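Local coordinates for protein putative hydrolase (Chloroflexus aurantiacus J-10-fl, PDB 3CMN) that is a putative hydrolase of the zincin-like metallopeptidase family and probably cleaves peptide bonds with the help of a zinc ion, at residues A[154-166]-A[177-189]. Numbering follows the deposited sequence.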
ATOM      1  N   GLY A 154      12.005   1.591   9.567  1.00 43.75           N
ATOM      2  CA  GLY A 154      12.191   1.863  10.981  1.00 42.14           C
ATOM      3  C   GLY A 154      11.011   2.484  11.706  1.00 40.41           C
ATOM      4  O   GLY A 154      11.059   2.673  12.922  1.00 41.67           O
ATOM      5  N   SER A 155       9.947   2.806  10.980  1.00 38.41           N
ATOM      6  CA  SER A 155       8.790   3.424  11.612  1.00 36.14           C
ATOM      7  C   SER A 155       7.511   3.216  10.828  1.00 33.98           C
ATOM      8  O   SER A 155       7.547   2.817   9.676  1.00 33.43           O
ATOM      9  CB  SER A 155       9.034   4.924  11.765  1.00 37.47           C
ATOM     10  OG  SER A 155       9.160   5.529  10.491  1.00 38.82           O
ATOM     11  N   LEU A 156       6.377   3.480  11.470  1.00 31.67           N
ATOM     12  CA  LEU A 156       5.076   3.367  10.822  1.00 30.48           C
ATOM     13  C   LEU A 156       4.194   4.482  11.356  1.00 27.44           C
ATOM     14  O   LEU A 156       4.343   4.896  12.505  1.00 26.38           O
ATOM     15  CB  LEU A 156       4.426   2.013  11.126  1.00 31.14           C
ATOM     16  CG  LEU A 156       4.970   0.777  10.401  1.00 33.03           C
ATOM     17  CD1 LEU A 156       4.298  -0.471  10.947  1.00 33.09           C
ATOM     18  CD2 LEU A 156       4.701   0.892   8.902  1.00 32.38           C
ATOM     19  N   TYR A 157       3.296   4.990  10.517  1.00 25.94           N
ATOM     20  CA  TYR A 157       2.372   6.033  10.959  1.00 24.11           C
ATOM     21  C   TYR A 157       0.956   5.578  10.701  1.00 22.42           C
ATOM     22  O   TYR A 157       0.708   4.735   9.845  1.00 20.62           O
ATOM     23  CB  TYR A 157       2.645   7.392  10.276  1.00 25.60           C
ATOM     24  CG  TYR A 157       2.427   7.458   8.768  1.00 28.02           C
ATOM     25  CD1 TYR A 157       1.139   7.403   8.218  1.00 26.72           C
ATOM     26  CD2 TYR A 157       3.513   7.615   7.895  1.00 27.51           C
ATOM     27  CE1 TYR A 157       0.937   7.502   6.834  1.00 29.33           C
ATOM     28  CE2 TYR A 157       3.320   7.720   6.504  1.00 28.24           C
ATOM     29  CZ  TYR A 157       2.033   7.659   5.983  1.00 28.89           C
ATOM     30  OH  TYR A 157       1.836   7.725   4.616  1.00 33.45           O
ATOM     31  N   PHE A 158       0.035   6.130  11.472  1.00 23.48           N
ATOM     32  CA  PHE A 158      -1.372   5.801  11.360  1.00 23.00           C
ATOM     33  C   PHE A 158      -2.129   7.114  11.390  1.00 23.56           C
ATOM     34  O   PHE A 158      -1.872   7.950  12.246  1.00 24.93           O
ATOM     35  CB  PHE A 158      -1.801   4.915  12.543  1.00 21.32           C
ATOM     36  CG  PHE A 158      -0.960   3.667  12.703  1.00 21.88           C
ATOM     37  CD1 PHE A 158       0.275   3.715  13.334  1.00 21.77           C
ATOM     38  CD2 PHE A 158      -1.390   2.449  12.175  1.00 21.62           C
ATOM     39  CE1 PHE A 158       1.077   2.566  13.437  1.00 22.51           C
ATOM     40  CE2 PHE A 158      -0.601   1.296  12.269  1.00 19.85           C
ATOM     41  CZ  PHE A 158       0.637   1.357  12.902  1.00 21.20           C
ATOM     42  N   VAL A 159      -3.005   7.319  10.429  1.00 24.89           N
ATOM     43  CA  VAL A 159      -3.840   8.514  10.467  1.00 27.03           C
ATOM     44  C   VAL A 159      -5.107   8.264  11.276  1.00 27.22           C
ATOM     45  O   VAL A 159      -6.163   8.031  10.719  1.00 28.10           O
ATOM     46  CB  VAL A 159      -4.200   8.994   9.050  1.00 25.91           C
ATOM     47  CG1 VAL A 159      -4.758  10.408   9.093  1.00 20.00           C
ATOM     48  CG2 VAL A 159      -2.986   8.919   8.137  1.00 20.00           C
ATOM     49  N   GLU A 160      -4.961   8.203  12.595  1.00 27.91           N
ATOM     50  CA  GLU A 160      -5.981   7.793  13.553  1.00 30.13           C
ATOM     51  C   GLU A 160      -7.325   8.437  13.234  1.00 29.90           C
ATOM     52  O   GLU A 160      -8.357   7.753  13.429  1.00 30.54           O
ATOM     53  CB  GLU A 160      -5.548   8.136  14.979  1.00 30.04           C
ATOM     54  CG  GLU A 160      -5.818   7.036  15.992  1.00 31.36           C
ATOM     55  CD  GLU A 160      -7.263   7.009  16.452  1.00 20.00           C
ATOM     56  OE1 GLU A 160      -7.857   8.096  16.605  1.00 20.00           O
ATOM     57  OE2 GLU A 160      -7.799   5.901  16.660  1.00 20.00           O
ATOM     58  N   PRO A 161      -7.411   9.701  12.861  1.00 30.66           N
ATOM     59  CA  PRO A 161      -8.722  10.308  12.608  1.00 29.07           C
ATOM     60  C   PRO A 161      -9.551   9.547  11.588  1.00 28.96           C
ATOM     61  O   PRO A 161     -10.732   9.297  11.815  1.00 29.28           O
ATOM     62  CB  PRO A 161      -8.369  11.722  12.145  1.00 31.98           C
ATOM     63  CG  PRO A 161      -7.100  12.022  12.915  1.00 31.84           C
ATOM     64  CD  PRO A 161      -6.334  10.711  12.788  1.00 31.81           C
ATOM     65  N   ASN A 162      -8.933   9.176  10.468  1.00 27.03           N
ATOM     66  CA  ASN A 162      -9.648   8.440   9.427  1.00 26.28           C
ATOM     67  C   ASN A 162      -9.894   7.001   9.869  1.00 25.23           C
ATOM     68  O   ASN A 162     -10.908   6.400   9.521  1.00 25.39           O
ATOM     69  CB  ASN A 162      -8.872   8.466   8.104  1.00 25.59           C
ATOM     70  CG  ASN A 162      -8.602   9.877   7.614  1.00 26.40           C
ATOM     71  OD1 ASN A 162      -9.120  10.846   8.176  1.00 28.20           O
ATOM     72  ND2 ASN A 162      -7.784  10.003   6.567  1.00 24.82           N
ATOM     73  N   ILE A 163      -8.959   6.458  10.636  1.00 25.46           N
ATOM     74  CA  ILE A 163      -9.087   5.103  11.162  1.00 28.35           C
ATOM     75  C   ILE A 163     -10.304   5.052  12.104  1.00 29.09           C
ATOM     76  O   ILE A 163     -11.111   4.129  12.042  1.00 27.46           O
ATOM     77  CB  ILE A 163      -7.805   4.682  11.947  1.00 28.12           C
ATOM     78  CG1 ILE A 163      -6.603   4.650  10.999  1.00 27.79           C
ATOM     79  CG2 ILE A 163      -8.003   3.317  12.593  1.00 29.34           C
ATOM     80  CD1 ILE A 163      -5.289   4.249  11.642  1.00 24.54           C
ATOM     81  N   ALA A 164     -10.423   6.063  12.963  1.00 30.42           N
ATOM     82  CA  ALA A 164     -11.526   6.156  13.914  1.00 32.13           C
ATOM     83  C   ALA A 164     -12.864   6.310  13.187  1.00 33.51           C
ATOM     84  O   ALA A 164     -13.865   5.714  13.583  1.00 33.78           O
ATOM     85  CB  ALA A 164     -11.304   7.332  14.860  1.00 30.20           C
ATOM     86  N   ARG A 165     -12.881   7.101  12.121  1.00 33.59           N
ATOM     87  CA  ARG A 165     -14.103   7.311  11.364  1.00 33.28           C
ATOM     88  C   ARG A 165     -14.568   6.058  10.630  1.00 35.15           C
ATOM     89  O   ARG A 165     -15.769   5.823  10.515  1.00 35.27           O
ATOM     90  CB  ARG A 165     -13.916   8.457  10.378  1.00 33.38           C
ATOM     91  CG  ARG A 165     -13.948   9.803  11.047  1.00 35.16           C
ATOM     92  CD  ARG A 165     -13.384  10.903  10.166  1.00 37.80           C
ATOM     93  NE  ARG A 165     -13.510  12.197  10.830  1.00 38.93           N
ATOM     94  CZ  ARG A 165     -12.966  12.488  12.011  1.00 39.45           C
ATOM     95  NH1 ARG A 165     -12.249  11.580  12.666  1.00 36.16           N
ATOM     96  NH2 ARG A 165     -13.161  13.683  12.548  1.00 39.36           N
ATOM     97  N   VAL A 166     -13.632   5.255  10.132  1.00 35.26           N
ATOM     98  CA  VAL A 166     -14.009   4.032   9.437  1.00 36.18           C
ATOM     99  C   VAL A 166     -14.527   3.014  10.453  1.00 36.64           C
ATOM    100  O   VAL A 166     -15.567   2.404  10.247  1.00 36.92           O
ATOM    101  CB  VAL A 166     -12.816   3.408   8.662  1.00 37.16           C
ATOM    102  CG1 VAL A 166     -13.240   2.091   8.046  1.00 37.97           C
ATOM    103  CG2 VAL A 166     -12.340   4.352   7.567  1.00 36.47           C
ATOM    104  N   PHE A 177     -10.114  -3.551  15.104  1.00 34.39           N
ATOM    105  CA  PHE A 177      -9.854  -2.871  13.848  1.00 34.35           C
ATOM    106  C   PHE A 177      -8.448  -2.274  13.790  1.00 34.56           C
ATOM    107  O   PHE A 177      -7.772  -2.367  12.770  1.00 35.70           O
ATOM    108  CB  PHE A 177     -10.882  -1.779  13.600  1.00 34.18           C
ATOM    109  CG  PHE A 177     -10.719  -1.096  12.278  1.00 36.11           C
ATOM    110  CD1 PHE A 177     -10.580  -1.841  11.102  1.00 38.16           C
ATOM    111  CD2 PHE A 177     -10.714   0.287  12.199  1.00 37.98           C
ATOM    112  CE1 PHE A 177     -10.437  -1.214   9.862  1.00 37.59           C
ATOM    113  CE2 PHE A 177     -10.571   0.931  10.969  1.00 39.21           C
ATOM    114  CZ  PHE A 177     -10.432   0.172   9.795  1.00 40.20           C
ATOM    115  N   ARG A 178      -7.999  -1.673  14.884  1.00 32.72           N
ATOM    116  CA  ARG A 178      -6.672  -1.081  14.900  1.00 31.23           C
ATOM    117  C   ARG A 178      -5.553  -2.115  14.907  1.00 30.97           C
ATOM    118  O   ARG A 178      -4.444  -1.827  14.468  1.00 31.82           O
ATOM    119  CB  ARG A 178      -6.545  -0.104  16.071  1.00 29.89           C
ATOM    120  CG  ARG A 178      -7.325   1.162  15.817  1.00 28.54           C
ATOM    121  CD  ARG A 178      -7.280   2.092  16.991  1.00 31.27           C
ATOM    122  NE  ARG A 178      -8.050   3.299  16.721  1.00 31.59           N
ATOM    123  CZ  ARG A 178      -9.371   3.336  16.612  1.00 31.07           C
ATOM    124  NH1 ARG A 178     -10.086   2.227  16.753  1.00 31.98           N
ATOM    125  NH2 ARG A 178      -9.973   4.489  16.364  1.00 33.23           N
ATOM    126  N   LEU A 179      -5.834  -3.313  15.409  1.00 31.68           N
ATOM    127  CA  LEU A 179      -4.832  -4.367  15.389  1.00 30.82           C
ATOM    128  C   LEU A 179      -4.825  -4.892  13.961  1.00 30.09           C
ATOM    129  O   LEU A 179      -3.783  -5.245  13.423  1.00 30.62           O
ATOM    130  CB  LEU A 179      -5.169  -5.507  16.358  1.00 28.95           C
ATOM    131  CG  LEU A 179      -4.214  -6.713  16.256  1.00 29.96           C
ATOM    132  CD1 LEU A 179      -2.777  -6.252  16.544  1.00 26.04           C
ATOM    133  CD2 LEU A 179      -4.636  -7.817  17.225  1.00 30.06           C
ATOM    134  N   TRP A 180      -6.003  -4.923  13.353  1.00 31.90           N
ATOM    135  CA  TRP A 180      -6.154  -5.380  11.983  1.00 34.53           C
ATOM    136  C   TRP A 180      -5.318  -4.466  11.082  1.00 35.16           C
ATOM    137  O   TRP A 180      -4.590  -4.932  10.207  1.00 35.64           O
ATOM    138  CB  TRP A 180      -7.625  -5.312  11.563  1.00 34.80           C
ATOM    139  CG  TRP A 180      -7.866  -5.721  10.135  1.00 37.84           C
ATOM    140  CD1 TRP A 180      -8.047  -6.989   9.667  1.00 38.32           C
ATOM    141  CD2 TRP A 180      -7.922  -4.859   8.985  1.00 39.84           C
ATOM    142  NE1 TRP A 180      -8.216  -6.972   8.302  1.00 39.13           N
ATOM    143  CE2 TRP A 180      -8.143  -5.680   7.857  1.00 40.02           C
ATOM    144  CE3 TRP A 180      -7.805  -3.473   8.800  1.00 41.49           C
ATOM    145  CZ2 TRP A 180      -8.250  -5.165   6.557  1.00 41.78           C
ATOM    146  CZ3 TRP A 180      -7.912  -2.960   7.505  1.00 42.32           C
ATOM    147  CH2 TRP A 180      -8.132  -3.808   6.402  1.00 42.71           C
ATOM    148  N   ILE A 181      -5.431  -3.165  11.321  1.00 34.43           N
ATOM    149  CA  ILE A 181      -4.711  -2.152  10.565  1.00 34.37           C
ATOM    150  C   ILE A 181      -3.211  -2.235  10.774  1.00 34.12           C
ATOM    151  O   ILE A 181      -2.433  -2.093   9.835  1.00 35.59           O
ATOM    152  CB  ILE A 181      -5.215  -0.745  10.947  1.00 35.23           C
ATOM    153  CG1 ILE A 181      -6.548  -0.497  10.240  1.00 36.40           C
ATOM    154  CG2 ILE A 181      -4.195   0.319  10.573  1.00 35.97           C
ATOM    155  CD1 ILE A 181      -7.230   0.759  10.664  1.00 36.95           C
ATOM    156  N   THR A 182      -2.804  -2.461  12.009  1.00 33.35           N
ATOM    157  CA  THR A 182      -1.393  -2.572  12.313  1.00 32.95           C
ATOM    158  C   THR A 182      -0.802  -3.787  11.602  1.00 34.76           C
ATOM    159  O   THR A 182       0.279  -3.715  11.028  1.00 35.26           O
ATOM    160  CB  THR A 182      -1.178  -2.683  13.830  1.00 32.12           C
ATOM    161  OG1 THR A 182      -1.644  -1.478  14.457  1.00 30.02           O
ATOM    162  CG2 THR A 182       0.289  -2.900  14.153  1.00 27.98           C
ATOM    163  N   LEU A 183      -1.530  -4.900  11.632  1.00 36.37           N
ATOM    164  CA  LEU A 183      -1.086  -6.131  10.989  1.00 36.65           C
ATOM    165  C   LEU A 183      -0.960  -5.925   9.486  1.00 36.19           C
ATOM    166  O   LEU A 183      -0.012  -6.369   8.849  1.00 33.99           O
ATOM    167  CB  LEU A 183      -2.081  -7.252  11.270  1.00 37.96           C
ATOM    168  CG  LEU A 183      -2.072  -7.810  12.687  1.00 39.00           C
ATOM    169  CD1 LEU A 183      -3.206  -8.806  12.847  1.00 38.31           C
ATOM    170  CD2 LEU A 183      -0.721  -8.461  12.963  1.00 40.54           C
ATOM    171  N   HIS A 184      -1.945  -5.249   8.923  1.00 36.58           N
ATOM    172  CA  HIS A 184      -1.953  -4.967   7.508  1.00 37.89           C
ATOM    173  C   HIS A 184      -0.738  -4.073   7.174  1.00 38.04           C
ATOM    174  O   HIS A 184      -0.022  -4.298   6.206  1.00 37.75           O
ATOM    175  CB  HIS A 184      -3.276  -4.285   7.181  1.00 40.38           C
ATOM    176  CG  HIS A 184      -3.432  -3.917   5.745  1.00 43.66           C
ATOM    177  ND1 HIS A 184      -3.595  -2.612   5.331  1.00 45.57           N
ATOM    178  CD2 HIS A 184      -3.460  -4.676   4.626  1.00 45.20           C
ATOM    179  CE1 HIS A 184      -3.717  -2.584   4.018  1.00 47.48           C
ATOM    180  NE2 HIS A 184      -3.639  -3.822   3.565  1.00 47.94           N
ATOM    181  N   GLU A 185      -0.499  -3.086   8.021  1.00 38.08           N
ATOM    182  CA  GLU A 185       0.599  -2.142   7.863  1.00 38.66           C
ATOM    183  C   GLU A 185       1.972  -2.826   7.923  1.00 37.54           C
ATOM    184  O   GLU A 185       2.853  -2.579   7.087  1.00 37.65           O
ATOM    185  CB  GLU A 185       0.527  -1.105   8.985  1.00 42.03           C
ATOM    186  CG  GLU A 185       1.004   0.262   8.631  1.00 48.26           C
ATOM    187  CD  GLU A 185      -0.091   1.089   8.006  1.00 51.69           C
ATOM    188  OE1 GLU A 185      -0.509   0.754   6.873  1.00 52.11           O
ATOM    189  OE2 GLU A 185      -0.532   2.067   8.657  1.00 53.09           O
ATOM    190  N   MET A 186       2.159  -3.660   8.942  1.00 32.71           N
ATOM    191  CA  MET A 186       3.417  -4.351   9.127  1.00 31.26           C
ATOM    192  C   MET A 186       3.650  -5.337   7.999  1.00 29.99           C
ATOM    193  O   MET A 186       4.783  -5.523   7.551  1.00 28.79           O
ATOM    194  CB  MET A 186       3.443  -5.068  10.481  1.00 31.19           C
ATOM    195  CG  MET A 186       4.786  -5.698  10.842  1.00 30.32           C
ATOM    196  SD  MET A 186       6.020  -4.495  11.283  1.00 28.28           S
ATOM    197  CE  MET A 186       6.690  -4.204   9.749  1.00 36.23           C
ATOM    198  N   THR A 187       2.580  -5.960   7.529  1.00 29.21           N
ATOM    199  CA  THR A 187       2.719  -6.908   6.441  1.00 31.02           C
ATOM    200  C   THR A 187       3.349  -6.214   5.238  1.00 31.08           C
ATOM    201  O   THR A 187       4.353  -6.683   4.695  1.00 31.15           O
ATOM    202  CB  THR A 187       1.358  -7.541   6.057  1.00 31.34           C
ATOM    203  OG1 THR A 187       0.857  -8.282   7.174  1.00 32.10           O
ATOM    204  CG2 THR A 187       1.524  -8.502   4.889  1.00 31.35           C
ATOM    205  N   HIS A 188       2.786  -5.074   4.852  1.00 30.70           N
ATOM    206  CA  HIS A 188       3.316  -4.336   3.718  1.00 31.50           C
ATOM    207  C   HIS A 188       4.723  -3.792   3.930  1.00 30.72           C
ATOM    208  O   HIS A 188       5.477  -3.619   2.974  1.00 31.87           O
ATOM    209  CB  HIS A 188       2.352  -3.220   3.328  1.00 31.59           C
ATOM    210  CG  HIS A 188       1.077  -3.733   2.745  1.00 33.83           C
ATOM    211  ND1 HIS A 188       0.470  -3.155   1.649  1.00 36.98           N
ATOM    212  CD2 HIS A 188       0.330  -4.815   3.062  1.00 35.85           C
ATOM    213  CE1 HIS A 188      -0.593  -3.867   1.313  1.00 37.21           C
ATOM    214  NE2 HIS A 188      -0.699  -4.880   2.155  1.00 37.04           N
ATOM    215  N   ALA A 189       5.087  -3.540   5.181  1.00 29.75           N
ATOM    216  CA  ALA A 189       6.423  -3.045   5.476  1.00 29.35           C
ATOM    217  C   ALA A 189       7.406  -4.164   5.150  1.00 31.12           C
ATOM    218  O   ALA A 189       8.498  -3.927   4.614  1.00 30.66           O
ATOM    219  CB  ALA A 189       6.527  -2.661   6.931  1.00 28.87           C
TER
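Arg178 grips Glu160 side-on in a buried salt bridge. Its NE and NH2 both give hydrogen bonds to Glu160 OE2, each 2.6 Å long and moderately bent. The carboxylate and guanidinium planes lie 23° apart. The arginine chain runs extended from CG to NE, which carries the guanidinium across to helix 160-169. Ile163 CG2 lies over one guanidinium face, and Arg178 NH1 bonds Asp174 O and Gln167 OE1. A leucine in place of Arg178 would probably leave the buried Glu160 carboxylate without its main countercharge.

Apolar side chains fill the rest of the interface. Ile163 and Ile181 meet tip to tip. Ile163 CG2 lies 3.3 Å from Ile181 CD1, tighter than usual van der Waals contact. Val166 CG1 touches Phe177 CZ. Ile181 CG2 meets the Phe158 ring at its edge, 3.9 Å from Phe158 CD2. Leu156 CD2 packs on Glu185 CG at 3.8 Å.

Two polar atoms approach rings. Ile163 O lies in the Phe177 ring plane at its edge, 3.4 Å from Phe177 CE2. The bend of Glu185 at chi2 (86°) brings its OE2 within 3.6 Å of Phe158 CD2. This oxygen also accepts a weak hydrogen bond from Gln141 N. His184, Glu185 and His188 form an HExxH pattern, consistent with the zincin active-site helix, here without metal and packed against strand 155-158.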